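Local structure of hypothetical protein AQ_1354 (Aquifex aeolicus, 1OZ9) at residues A94-Q97 / A98-L101; K22-I25 / E26-E30; E137-N140 / Y141-K145; T48-Q51 / E52-E55; E130-K133 / K134-L138. The protein probably acts as a zinc-dependent, single-strand-specific endoribonuclease in 16S rRNA 3'-end maturation and late-stage 70S ribosome quality control. One frame throughout, in Å; residues are numbered along the deposited sequence.

Interaction 1 (A94-Q97 / A98-L101); sequences AERQ and AREL
A94 O accepts the backbone N-H of A98 at 2.9 Å, the first of four successive i to i+4 bonds that run to the C-terminal end of the alpha-helix 91-101. The small CB of A98 lies against this same carbonyl, 3.3 Å from A94 O. A94 itself is buried, its methyl turned away from the next turn and packed on L105 and L112 of helix 105-120. E95 gives its carbonyl to R99 N in the same way, while its side chain leaves the contact and makes a weak, long ion pair with K19.

R96 carries the main side-chain encounter. Its CG, beside its own backbone N, comes within 3.7 Å of R99 NH2, and R96 CA lies over one face of the R99 guanidinium, offset toward the rim. The two guanidinium planes are 66° apart, so they do not stack; R96 NH2 instead reaches the carboxylate of D50 in a salt bridge, which probably draws its charge away from R99. The R96 carbonyl is bonded to E100 N, and the aliphatic part of E100 folds back over it, with E100 CG 3.0 Å from R96 O.

Q97 supplies the last carbonyl of the series, to L101 N at 2.7 Å. The L101 side chain curls over that oxygen, its CB 3.3 Å from Q97 O.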
loop_
_atom_site.group_PDB
_atom_site.type_symbol
_atom_site.label_atom_id
_atom_site.label_comp_id
_atom_site.label_asym_id
_atom_site.label_seq_id
_atom_site.Cartn_x
_atom_site.Cartn_y
_atom_site.Cartn_z
ATOM N N ALA A 94 5.780 -1.594 -10.600
ATOM C CA ALA A 94 6.766 -1.153 -9.616
ATOM C C ALA A 94 8.188 -1.224 -10.207
ATOM O O ALA A 94 9.004 -0.318 -10.003
ATOM C CB ALA A 94 6.667 -2.032 -8.341
ATOM N N GLU A 95 8.482 -2.294 -10.946
ATOM C CA GLU A 95 9.826 -2.427 -11.538
ATOM C C GLU A 95 10.122 -1.303 -12.528
ATOM O O GLU A 95 11.226 -0.757 -12.537
ATOM C CB GLU A 95 10.032 -3.789 -12.215
ATOM C CG GLU A 95 10.230 -4.960 -11.254
ATOM C CD GLU A 95 10.428 -6.268 -12.012
ATOM O OE1 GLU A 95 9.525 -6.614 -12.814
ATOM O OE2 GLU A 95 11.490 -6.923 -11.835
ATOM N N ARG A 96 9.132 -0.958 -13.349
ATOM C CA ARG A 96 9.315 0.090 -14.350
ATOM C C ARG A 96 9.506 1.435 -13.698
ATOM O O ARG A 96 10.311 2.243 -14.160
ATOM C CB ARG A 96 8.135 0.178 -15.330
ATOM C CG ARG A 96 8.041 -0.961 -16.332
ATOM C CD ARG A 96 6.875 -0.824 -17.319
ATOM N NE ARG A 96 6.248 -2.126 -17.543
ATOM C CZ ARG A 96 5.036 -2.459 -17.096
ATOM N NH1 ARG A 96 4.294 -1.580 -16.438
ATOM N NH2 ARG A 96 4.557 -3.674 -17.335
ATOM N N GLN A 97 8.740 1.689 -12.642
ATOM C CA GLN A 97 8.841 2.966 -11.950
ATOM C C GLN A 97 10.178 3.072 -11.254
ATOM O O GLN A 97 10.847 4.115 -11.296
ATOM C CB GLN A 97 7.659 3.172 -10.959
ATOM C CG GLN A 97 6.375 3.530 -11.692
ATOM C CD GLN A 97 5.117 3.633 -10.815
ATOM O OE1 GLN A 97 5.165 3.542 -9.574
ATOM N NE2 GLN A 97 3.995 3.837 -11.474
ATOM N N ALA A 98 10.576 1.983 -10.619
ATOM C CA ALA A 98 11.866 1.956 -9.949
ATOM C C ALA A 98 12.943 2.282 -10.978
ATOM O O ALA A 98 13.845 3.051 -10.694
ATOM C CB ALA A 98 12.130 0.568 -9.304
ATOM N N ARG A 99 12.818 1.719 -12.177
ATOM C CA ARG A 99 13.794 1.975 -13.261
ATOM C C ARG A 99 13.758 3.461 -13.633
ATOM O O ARG A 99 14.797 4.110 -13.744
ATOM C CB ARG A 99 13.482 1.101 -14.487
ATOM C CG ARG A 99 14.321 1.396 -15.731
ATOM C CD ARG A 99 14.166 0.379 -16.885
ATOM N NE ARG A 99 12.930 0.583 -17.648
ATOM C CZ ARG A 99 11.951 -0.319 -17.755
ATOM N NH1 ARG A 99 12.068 -1.505 -17.165
ATOM N NH2 ARG A 99 10.864 -0.039 -18.476
ATOM N N GLU A 100 12.555 4.001 -13.794
ATOM C CA GLU A 100 12.402 5.405 -14.183
ATOM C C GLU A 100 12.878 6.353 -13.090
ATOM O O GLU A 100 13.440 7.402 -13.377
ATOM C CB GLU A 100 10.941 5.702 -14.562
ATOM C CG GLU A 100 10.457 4.799 -15.692
ATOM C CD GLU A 100 8.951 4.845 -15.971
ATOM O OE1 GLU A 100 8.132 5.074 -15.038
ATOM O OE2 GLU A 100 8.595 4.619 -17.158
ATOM N N LEU A 101 12.694 5.974 -11.840
ATOM C CA LEU A 101 13.040 6.866 -10.739
ATOM C C LEU A 101 14.461 6.732 -10.225
ATOM O O LEU A 101 14.934 7.568 -9.452
ATOM C CB LEU A 101 12.071 6.693 -9.592
ATOM C CG LEU A 101 10.659 7.163 -9.911
ATOM C CD1 LEU A 101 9.705 6.682 -8.826
ATOM C CD2 LEU A 101 10.636 8.699 -10.082
#

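Interaction 2 (K22-I25 / E26-E30); sequences KDKI and EKWAE
K24 O touches W28 twice over: it accepts the indole residue's backbone N-H at 2.9 Å in a nearly straight bond of 173°, and it sits above one face of the ring, 3.3 Å from W28 CG and offset toward the rim. With W28 CG beside the backbone N (chi1 -70°), the ring folds back along the helix over the preceding turn. W28 CZ3 makes an apolar contact there with I25 CG1, 4.4 Å away. On another side of the helix K22 and E26 run side by side, pointing the same way; K22 CE is 4.1 Å from E26 OE1, and the ammonium stays 4.8 Å from that oxygen, measured from K22 NZ.

The carbonyls of K22 to I25 each accept the N-H four residues on, making this the first turns of helix 22-35, the crossover helix of a beta-alpha-beta unit. I25 is buried against V45 and I47 of strand 41-48, and W28 packs on I113 of helix 105-120. K24 NZ pairs with E106 of that same helix.

The inner face thus packs by apolar contacts of I25 and W28 on the sheet and helix 105-120, while the opposite charges of K22 and E26, not in contact, probably attract one another only loosely.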
loop_
_atom_site.group_PDB
_atom_site.type_symbol
_atom_site.label_atom_id
_atom_site.label_comp_id
_atom_site.label_asym_id
_atom_site.label_seq_id
_atom_site.Cartn_x
_atom_site.Cartn_y
_atom_site.Cartn_z
ATOM N N LYS A 22 8.910 -11.932 1.370
ATOM C CA LYS A 22 7.661 -11.806 2.102
ATOM C C LYS A 22 7.839 -11.154 3.471
ATOM O O LYS A 22 7.017 -10.334 3.890
ATOM C CB LYS A 22 7.003 -13.206 2.285
ATOM C CG LYS A 22 5.610 -13.104 2.984
ATOM C CD LYS A 22 5.210 -14.448 3.608
ATOM C CE LYS A 22 3.880 -14.379 4.420
ATOM N NZ LYS A 22 3.506 -15.762 4.903
ATOM N N ASP A 23 8.893 -11.566 4.176
ATOM C CA ASP A 23 9.135 -11.018 5.507
ATOM C C ASP A 23 9.479 -9.535 5.481
ATOM O O ASP A 23 9.198 -8.814 6.447
ATOM C CB ASP A 23 10.184 -11.831 6.282
ATOM C CG ASP A 23 11.557 -11.881 5.591
ATOM O OD1 ASP A 23 11.694 -11.653 4.364
ATOM O OD2 ASP A 23 12.582 -12.175 6.232
ATOM N N LYS A 24 10.072 -9.062 4.393
ATOM C CA LYS A 24 10.384 -7.630 4.305
ATOM C C LYS A 24 9.099 -6.816 4.110
ATOM O O LYS A 24 8.922 -5.753 4.714
ATOM C CB LYS A 24 11.365 -7.324 3.162
ATOM C CG LYS A 24 12.810 -7.579 3.518
ATOM C CD LYS A 24 13.770 -7.081 2.387
ATOM C CE LYS A 24 15.221 -7.141 2.826
ATOM N NZ LYS A 24 16.240 -7.093 1.702
ATOM N N ILE A 25 8.219 -7.313 3.245
ATOM C CA ILE A 25 6.971 -6.648 3.000
ATOM C C ILE A 25 6.185 -6.641 4.302
ATOM O O ILE A 25 5.563 -5.622 4.669
ATOM C CB ILE A 25 6.188 -7.347 1.864
ATOM C CG1 ILE A 25 6.853 -7.038 0.499
ATOM C CG2 ILE A 25 4.743 -6.920 1.858
ATOM C CD1 ILE A 25 6.436 -8.011 -0.578
ATOM N N GLU A 26 6.189 -7.768 5.003
ATOM C CA GLU A 26 5.434 -7.848 6.251
ATOM C C GLU A 26 5.948 -6.821 7.273
ATOM O O GLU A 26 5.145 -6.103 7.910
ATOM C CB GLU A 26 5.512 -9.260 6.844
ATOM C CG GLU A 26 4.344 -9.576 7.750
ATOM C CD GLU A 26 4.381 -10.998 8.330
ATOM O OE1 GLU A 26 4.754 -11.965 7.605
ATOM O OE2 GLU A 26 4.019 -11.134 9.516
ATOM N N LYS A 27 7.274 -6.774 7.437
ATOM C CA LYS A 27 7.936 -5.834 8.341
ATOM C C LYS A 27 7.641 -4.352 7.993
ATOM O O LYS A 27 7.279 -3.587 8.899
ATOM C CB LYS A 27 9.446 -6.116 8.481
ATOM C CG LYS A 27 10.308 -4.923 9.014
ATOM C CD LYS A 27 11.811 -5.256 9.081
ATOM C CE LYS A 27 12.737 -4.018 8.870
ATOM N NZ LYS A 27 13.497 -3.560 10.097
ATOM N N TRP A 28 7.779 -3.953 6.722
ATOM C CA TRP A 28 7.463 -2.577 6.313
ATOM C C TRP A 28 6.021 -2.238 6.680
ATOM O O TRP A 28 5.741 -1.172 7.228
ATOM C CB TRP A 28 7.622 -2.381 4.800
ATOM C CG TRP A 28 9.049 -2.426 4.372
ATOM C CD1 TRP A 28 10.128 -2.030 5.085
ATOM C CD2 TRP A 28 9.539 -2.907 3.136
ATOM N NE1 TRP A 28 11.281 -2.199 4.351
ATOM C CE2 TRP A 28 10.946 -2.770 3.157
ATOM C CE3 TRP A 28 8.937 -3.444 2.001
ATOM C CZ2 TRP A 28 11.753 -3.156 2.092
ATOM C CZ3 TRP A 28 9.748 -3.814 0.939
ATOM C CH2 TRP A 28 11.131 -3.673 0.998
ATOM N N ALA A 29 5.115 -3.158 6.366
ATOM C CA ALA A 29 3.705 -2.942 6.667
ATOM C C ALA A 29 3.471 -2.819 8.184
ATOM O O ALA A 29 2.738 -1.905 8.620
ATOM C CB ALA A 29 2.847 -4.034 6.062
ATOM N N GLU A 30 4.082 -3.706 8.974
ATOM C CA GLU A 30 3.943 -3.632 10.433
ATOM C C GLU A 30 4.552 -2.341 10.993
ATOM O O GLU A 30 3.952 -1.693 11.884
ATOM C CB GLU A 30 4.556 -4.864 11.125
ATOM C CG GLU A 30 3.801 -6.159 10.803
ATOM C CD GLU A 30 4.428 -7.376 11.456
ATOM O OE1 GLU A 30 5.651 -7.336 11.725
ATOM O OE2 GLU A 30 3.698 -8.362 11.716
#

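Interaction 3 (E137-N140 / Y141-K145); sequences ELEN and YVLSK
Helix 129-147, the C-terminal helix of the YbeY fold, packs L143 against E139 in its C-terminal half. The two side chains lie alongside each other and point the same way, L143 CD1 touching E139 CG at 4.0 Å. L143 CG also lies 3.2 Å from E139 O, the carbonyl that receives the L143 backbone N-H at 2.9 Å. N140 passes L143 at a slant, N140 OD1 standing 4.1 Å from L143 CD1. V142 turns CG2 back over the preceding turn, 3.3 Å from L138 O.

One carbonyl has two donors: Y141 O takes K145 N and the hydroxyl of S144, the latter at 2.6 Å from S144 OG, both from the same face of its plane. The serine reaches it because OG stands between the backbone N and the carbonyl carbon (chi1 76°). K145 CG covers a face of the Y141 ring near its rim.

The E139 carboxylate has two partners: OE1 makes a salt bridge with R136, and OE2 a hydrogen bond with ND1 of H115, a predicted zinc ligand. The buried glutamate would therefore hold the imidazole's rotation in a second shell, with the L143 methyl resting on its aliphatic stem and R136 probably balancing its charge.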
loop_
_atom_site.group_PDB
_atom_site.type_symbol
_atom_site.label_atom_id
_atom_site.label_comp_id
_atom_site.label_asym_id
_atom_site.label_seq_id
_atom_site.Cartn_x
_atom_site.Cartn_y
_atom_site.Cartn_z
ATOM N N GLU A 137 2.029 14.995 3.867
ATOM C CA GLU A 137 2.618 15.067 5.211
ATOM C C GLU A 137 2.579 13.679 5.924
ATOM O O GLU A 137 3.589 13.221 6.456
ATOM C CB GLU A 137 1.960 16.182 6.038
ATOM C CG GLU A 137 2.204 17.582 5.455
ATOM C CD GLU A 137 1.631 18.709 6.299
ATOM O OE1 GLU A 137 0.691 18.419 7.089
ATOM O OE2 GLU A 137 2.122 19.873 6.174
ATOM N N LEU A 138 1.452 12.965 5.861
ATOM C CA LEU A 138 1.366 11.660 6.536
ATOM C C LEU A 138 2.272 10.607 5.899
ATOM O O LEU A 138 2.953 9.828 6.569
ATOM C CB LEU A 138 -0.080 11.150 6.556
ATOM C CG LEU A 138 -0.295 10.013 7.546
ATOM C CD1 LEU A 138 0.110 10.533 8.931
ATOM C CD2 LEU A 138 -1.753 9.586 7.548
ATOM N N GLU A 139 2.298 10.590 4.578
ATOM C CA GLU A 139 3.131 9.659 3.866
ATOM C C GLU A 139 4.624 9.913 4.167
ATOM O O GLU A 139 5.399 8.978 4.423
ATOM C CB GLU A 139 2.827 9.841 2.387
ATOM C CG GLU A 139 3.615 8.959 1.455
ATOM C CD GLU A 139 3.191 9.161 0.016
ATOM O OE1 GLU A 139 3.052 10.333 -0.395
ATOM O OE2 GLU A 139 3.000 8.158 -0.700
ATOM N N ASN A 140 5.015 11.190 4.112
ATOM C CA ASN A 140 6.380 11.581 4.446
ATOM C C ASN A 140 6.749 11.190 5.885
ATOM O O ASN A 140 7.796 10.598 6.119
ATOM C CB ASN A 140 6.575 13.067 4.182
ATOM C CG ASN A 140 6.785 13.345 2.712
ATOM O OD1 ASN A 140 6.933 12.421 1.936
ATOM N ND2 ASN A 140 6.809 14.603 2.328
ATOM N N TYR A 141 5.860 11.472 6.833
ATOM C CA TYR A 141 6.098 11.046 8.217
ATOM C C TYR A 141 6.349 9.536 8.322
ATOM O O TYR A 141 7.293 9.108 8.979
ATOM C CB TYR A 141 4.926 11.446 9.111
ATOM C CG TYR A 141 5.023 10.971 10.560
ATOM C CD1 TYR A 141 5.762 11.690 11.493
ATOM C CD2 TYR A 141 4.378 9.811 10.986
ATOM C CE1 TYR A 141 5.855 11.278 12.810
ATOM C CE2 TYR A 141 4.457 9.392 12.324
ATOM C CZ TYR A 141 5.200 10.130 13.221
ATOM O OH TYR A 141 5.309 9.743 14.548
ATOM N N VAL A 142 5.506 8.725 7.693
ATOM C CA VAL A 142 5.649 7.274 7.805
ATOM C C VAL A 142 6.965 6.831 7.157
ATOM O O VAL A 142 7.723 6.036 7.732
ATOM C CB VAL A 142 4.454 6.552 7.185
ATOM C CG1 VAL A 142 4.713 5.055 7.125
ATOM C CG2 VAL A 142 3.183 6.866 8.004
ATOM N N LEU A 143 7.249 7.380 5.980
ATOM C CA LEU A 143 8.504 7.070 5.301
ATOM C C LEU A 143 9.694 7.405 6.203
ATOM O O LEU A 143 10.641 6.628 6.294
ATOM C CB LEU A 143 8.618 7.826 3.976
ATOM C CG LEU A 143 7.682 7.325 2.864
ATOM C CD1 LEU A 143 7.611 8.354 1.704
ATOM C CD2 LEU A 143 8.128 5.969 2.366
ATOM N N SER A 144 9.641 8.551 6.880
ATOM C CA SER A 144 10.734 8.930 7.755
ATOM C C SER A 144 10.910 7.909 8.891
ATOM O O SER A 144 12.027 7.662 9.358
ATOM C CB SER A 144 10.532 10.344 8.308
ATOM O OG SER A 144 9.553 10.354 9.329
ATOM N N LYS A 145 9.806 7.308 9.320
ATOM C CA LYS A 145 9.858 6.330 10.398
ATOM C C LYS A 145 10.405 4.984 9.929
ATOM O O LYS A 145 10.924 4.202 10.741
ATOM C CB LYS A 145 8.468 6.137 11.015
ATOM C CG LYS A 145 7.971 7.330 11.799
ATOM C CD LYS A 145 8.590 7.384 13.195
ATOM C CE LYS A 145 8.680 8.809 13.677
ATOM N NZ LYS A 145 9.258 8.930 15.062
#

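Interaction 4 (T48-Q51 / E52-E55); sequences TDDQ and EIRE
Two side-chain hydrogen bonds join T48 and D49 to E52 at the start of helix 50-61. T48 OG1 donates to E52 OE1 at 2.7 Å, meeting the carboxylate oxygen on its anti side and 28° out of plane. D49 is the N-cap: its OD1 accepts E52 N at 2.8 Å, on the syn side but well out of the carboxylate plane. D49 CG is held between its own backbone N and carbonyl carbon (chi1 63°), which brings the carboxylate round to this first-turn N-H. The D49 and E52 carboxylate planes stand 71° apart, and E52 points its acid group at the threonine, not at the aspartate.

Backbone bonds carry the helix onward, from I53 N to D49 O at 3.1 Å, then from R54 N to D50 O and E55 N to Q51 O.

Van der Waals contacts complete it. Carbon meets carbon where T48 CG2 packs on E52 CB at 4.0 Å; carbon meets oxygen where I53 CG2 lies 3.5 Å from D50 O.

E52 OE1 has a second partner in Y46 OH, and R54 pairs with D64. T48, ending strand 41-48, bonds by its backbone to I89 of strand 81-90 and to Q91, where helix 91-101 begins; D50 ties the new helix to R96 and T93 of helix 91-101.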
loop_
_atom_site.group_PDB
_atom_site.type_symbol
_atom_site.label_atom_id
_atom_site.label_comp_id
_atom_site.label_asym_id
_atom_site.label_seq_id
_atom_site.Cartn_x
_atom_site.Cartn_y
_atom_site.Cartn_z
ATOM N N THR A 48 1.109 -8.525 -6.994
ATOM C CA THR A 48 0.672 -9.269 -8.159
ATOM C C THR A 48 1.274 -8.704 -9.437
ATOM O O THR A 48 2.336 -8.066 -9.382
ATOM C CB THR A 48 -0.886 -9.350 -8.169
ATOM O OG1 THR A 48 -1.336 -10.167 -9.244
ATOM C CG2 THR A 48 -1.536 -7.970 -8.401
ATOM N N ASP A 49 0.629 -8.953 -10.571
ATOM C CA ASP A 49 1.159 -8.524 -11.876
ATOM C C ASP A 49 0.265 -7.502 -12.567
ATOM O O ASP A 49 -0.812 -7.179 -12.078
ATOM C CB ASP A 49 1.367 -9.717 -12.812
ATOM C CG ASP A 49 0.064 -10.449 -13.152
ATOM O OD1 ASP A 49 -1.038 -10.003 -12.770
ATOM O OD2 ASP A 49 0.054 -11.508 -13.811
ATOM N N ASP A 50 0.703 -7.013 -13.721
ATOM C CA ASP A 50 -0.052 -5.992 -14.446
ATOM C C ASP A 50 -1.425 -6.463 -14.906
ATOM O O ASP A 50 -2.391 -5.682 -14.903
ATOM C CB ASP A 50 0.751 -5.466 -15.650
ATOM C CG ASP A 50 1.582 -4.252 -15.293
ATOM O OD1 ASP A 50 1.555 -3.851 -14.101
ATOM O OD2 ASP A 50 2.290 -3.629 -16.119
ATOM N N GLN A 51 -1.522 -7.732 -15.305
ATOM C CA GLN A 51 -2.799 -8.243 -15.775
ATOM C C GLN A 51 -3.844 -8.259 -14.649
ATOM O O GLN A 51 -4.990 -7.857 -14.840
ATOM C CB GLN A 51 -2.646 -9.595 -16.499
ATOM C CG GLN A 51 -2.177 -9.396 -17.954
ATOM C CD GLN A 51 -1.804 -10.680 -18.720
ATOM O OE1 GLN A 51 -2.447 -11.731 -18.570
ATOM N NE2 GLN A 51 -0.785 -10.576 -19.569
ATOM N N GLU A 52 -3.451 -8.692 -13.465
ATOM C CA GLU A 52 -4.426 -8.736 -12.392
ATOM C C GLU A 52 -4.802 -7.343 -11.917
ATOM O O GLU A 52 -5.982 -7.052 -11.691
ATOM C CB GLU A 52 -3.944 -9.582 -11.230
ATOM C CG GLU A 52 -4.926 -9.524 -10.078
ATOM C CD GLU A 52 -4.819 -10.710 -9.144
ATOM O OE1 GLU A 52 -3.721 -11.327 -9.066
ATOM O OE2 GLU A 52 -5.854 -11.013 -8.494
ATOM N N ILE A 53 -3.819 -6.464 -11.782
ATOM C CA ILE A 53 -4.153 -5.132 -11.309
ATOM C C ILE A 53 -5.024 -4.405 -12.339
ATOM O O ILE A 53 -5.889 -3.607 -11.994
ATOM C CB ILE A 53 -2.904 -4.337 -10.878
ATOM C CG1 ILE A 53 -3.277 -3.387 -9.723
ATOM C CG2 ILE A 53 -2.259 -3.608 -12.070
ATOM C CD1 ILE A 53 -2.115 -2.954 -8.892
ATOM N N ARG A 54 -4.871 -4.766 -13.603
ATOM C CA ARG A 54 -5.682 -4.137 -14.628
ATOM C C ARG A 54 -7.151 -4.521 -14.461
ATOM O O ARG A 54 -8.039 -3.661 -14.533
ATOM C CB ARG A 54 -5.154 -4.495 -16.016
ATOM C CG ARG A 54 -5.929 -3.894 -17.161
ATOM C CD ARG A 54 -5.505 -4.438 -18.508
ATOM N NE ARG A 54 -6.414 -4.043 -19.581
ATOM C CZ ARG A 54 -6.044 -3.936 -20.848
ATOM N NH1 ARG A 54 -4.785 -4.188 -21.188
ATOM N NH2 ARG A 54 -6.923 -3.569 -21.775
ATOM N N GLU A 55 -7.422 -5.804 -14.236
ATOM C CA GLU A 55 -8.802 -6.230 -14.037
ATOM C C GLU A 55 -9.369 -5.475 -12.842
ATOM O O GLU A 55 -10.504 -5.019 -12.876
ATOM C CB GLU A 55 -8.922 -7.737 -13.768
ATOM C CG GLU A 55 -8.479 -8.675 -14.871
ATOM C CD GLU A 55 -8.436 -10.123 -14.401
ATOM O OE1 GLU A 55 -8.630 -10.360 -13.196
ATOM O OE2 GLU A 55 -8.188 -11.030 -15.218
#

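Interaction 5 (E130-K133 / K134-L138); sequences EEEK and KFREL
F135 N donates to E131 O at 2.8 Å, the shortest bond of the alpha-helical i to i+4 series in this part of helix 129-147. The F135 ring turns inward from the helix. There it meets H119 and H125 edge-to-face and also packs on H115, all three predicted zinc ligands, so that this helix probably lines the predicted metal site. E131 itself pairs with K127.

One residue on, E132 O takes the backbone N-H of R136 at 2.8 Å in a bond of 174°. R136 CB and CG stay close to the same carbonyl, R136 CG being 3.5 Å from E132 O. The chain then bends at chi2 (-51°) and carries the guanidinium toward H115 of helix 105-120 and H125 of the following loop, with E139 as its charged partner.

The exposed flank carries two acid-lysine pairs, each four residues apart. E130 and K134 lie side by side, but it is the lysine's methylenes, bent at chi2 and chi3, that pass the acid: K134 CD is 3.8 Å from E130 OE2. K133, its chain extended, runs beside E137; its ammonium makes no contact with the acid, and K133 CE rests 3.8 Å from E137 OE2.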
loop_
_atom_site.group_PDB
_atom_site.type_symbol
_atom_site.label_atom_id
_atom_site.label_comp_id
_atom_site.label_asym_id
_atom_site.label_seq_id
_atom_site.Cartn_x
_atom_site.Cartn_y
_atom_site.Cartn_z
ATOM N N GLU A 130 -5.784 21.102 0.073
ATOM C CA GLU A 130 -5.577 20.635 1.448
ATOM C C GLU A 130 -5.429 19.130 1.592
ATOM O O GLU A 130 -4.626 18.616 2.393
ATOM C CB GLU A 130 -6.758 21.046 2.314
ATOM C CG GLU A 130 -6.592 20.645 3.769
ATOM C CD GLU A 130 -5.692 21.611 4.519
ATOM O OE1 GLU A 130 -5.354 22.690 3.955
ATOM O OE2 GLU A 130 -5.334 21.293 5.676
ATOM N N GLU A 131 -6.225 18.387 0.851
ATOM C CA GLU A 131 -6.144 16.945 1.013
ATOM C C GLU A 131 -4.779 16.382 0.593
ATOM O O GLU A 131 -4.210 15.530 1.278
ATOM C CB GLU A 131 -7.289 16.297 0.274
ATOM C CG GLU A 131 -8.624 16.776 0.822
ATOM C CD GLU A 131 -9.796 16.217 0.054
ATOM O OE1 GLU A 131 -9.815 14.981 -0.189
ATOM O OE2 GLU A 131 -10.684 17.026 -0.295
ATOM N N GLU A 132 -4.246 16.877 -0.513
ATOM C CA GLU A 132 -2.939 16.406 -0.990
ATOM C C GLU A 132 -1.935 16.754 0.091
ATOM O O GLU A 132 -1.103 15.938 0.457
ATOM C CB GLU A 132 -2.575 17.098 -2.310
ATOM C CG GLU A 132 -1.185 16.803 -2.865
ATOM C CD GLU A 132 -0.884 17.676 -4.077
ATOM O OE1 GLU A 132 -1.232 18.875 -4.066
ATOM O OE2 GLU A 132 -0.321 17.170 -5.055
ATOM N N LYS A 133 -2.049 17.970 0.623
ATOM C CA LYS A 133 -1.155 18.420 1.680
ATOM C C LYS A 133 -1.159 17.431 2.828
ATOM O O LYS A 133 -0.118 16.950 3.229
ATOM C CB LYS A 133 -1.566 19.783 2.208
ATOM C CG LYS A 133 -0.885 20.172 3.516
ATOM C CD LYS A 133 -0.999 21.688 3.751
ATOM C CE LYS A 133 -0.854 22.044 5.231
ATOM N NZ LYS A 133 -1.221 23.451 5.468
ATOM N N LYS A 134 -2.336 17.117 3.347
ATOM C CA LYS A 134 -2.391 16.180 4.467
ATOM C C LYS A 134 -1.953 14.787 4.078
ATOM O O LYS A 134 -1.383 14.075 4.902
ATOM C CB LYS A 134 -3.782 16.126 5.100
ATOM C CG LYS A 134 -4.304 17.484 5.580
ATOM C CD LYS A 134 -3.427 18.101 6.672
ATOM C CE LYS A 134 -3.390 17.237 7.940
ATOM N NZ LYS A 134 -3.118 18.115 9.134
ATOM N N PHE A 135 -2.222 14.378 2.839
ATOM C CA PHE A 135 -1.820 13.048 2.402
ATOM C C PHE A 135 -0.297 12.942 2.423
ATOM O O PHE A 135 0.280 11.999 2.969
ATOM C CB PHE A 135 -2.320 12.769 0.979
ATOM C CG PHE A 135 -2.025 11.368 0.498
ATOM C CD1 PHE A 135 -3.038 10.402 0.425
ATOM C CD2 PHE A 135 -0.747 11.011 0.121
ATOM C CE1 PHE A 135 -2.773 9.116 -0.025
ATOM C CE2 PHE A 135 -0.470 9.697 -0.303
ATOM C CZ PHE A 135 -1.476 8.761 -0.376
ATOM N N ARG A 136 0.342 13.914 1.788
ATOM C CA ARG A 136 1.791 13.917 1.677
ATOM C C ARG A 136 2.484 14.080 3.017
ATOM O O ARG A 136 3.430 13.384 3.268
ATOM C CB ARG A 136 2.266 15.009 0.709
ATOM C CG ARG A 136 1.917 14.723 -0.756
ATOM C CD ARG A 136 2.318 13.342 -1.312
ATOM N NE ARG A 136 2.080 13.302 -2.760
ATOM C CZ ARG A 136 2.001 12.198 -3.512
ATOM N NH1 ARG A 136 2.147 10.999 -2.974
ATOM N NH2 ARG A 136 1.781 12.316 -4.829
ATOM N N GLU A 137 2.029 14.995 3.867
ATOM C CA GLU A 137 2.618 15.067 5.211
ATOM C C GLU A 137 2.579 13.679 5.924
ATOM O O GLU A 137 3.589 13.221 6.456
ATOM C CB GLU A 137 1.960 16.182 6.038
ATOM C CG GLU A 137 2.204 17.582 5.455
ATOM C CD GLU A 137 1.631 18.709 6.299
ATOM O OE1 GLU A 137 0.691 18.419 7.089
ATOM O OE2 GLU A 137 2.122 19.873 6.174
ATOM N N LEU A 138 1.452 12.965 5.861
ATOM C CA LEU A 138 1.366 11.660 6.536
ATOM C C LEU A 138 2.272 10.607 5.899
ATOM O O LEU A 138 2.953 9.828 6.569
ATOM C CB LEU A 138 -0.080 11.150 6.556
ATOM C CG LEU A 138 -0.295 10.013 7.546
ATOM C CD1 LEU A 138 0.110 10.533 8.931
ATOM C CD2 LEU A 138 -1.753 9.586 7.548
#

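Overall arrangement
The five contacts lie on four helices; those of interactions 1, 2, 3 and 5 pack on helix 105-120. Interactions 3 and 5 follow one another on helix 129-147, share E137 and L138 and have centres 10 Å apart; both reach the predicted zinc site, through E139 and through F135 and R136. Interactions 1 and 4 meet directly where R96 NH2 is 2.6 Å from D50 OD2. Interaction 4 lies across the chain's centre from interactions 3 and 5, at 27 and 28 Å between centres. Interaction 2 stands apart, its nearest atoms about 6 Å from those of interaction 3, with the side chains of W28 and H115 about 12 Å apart.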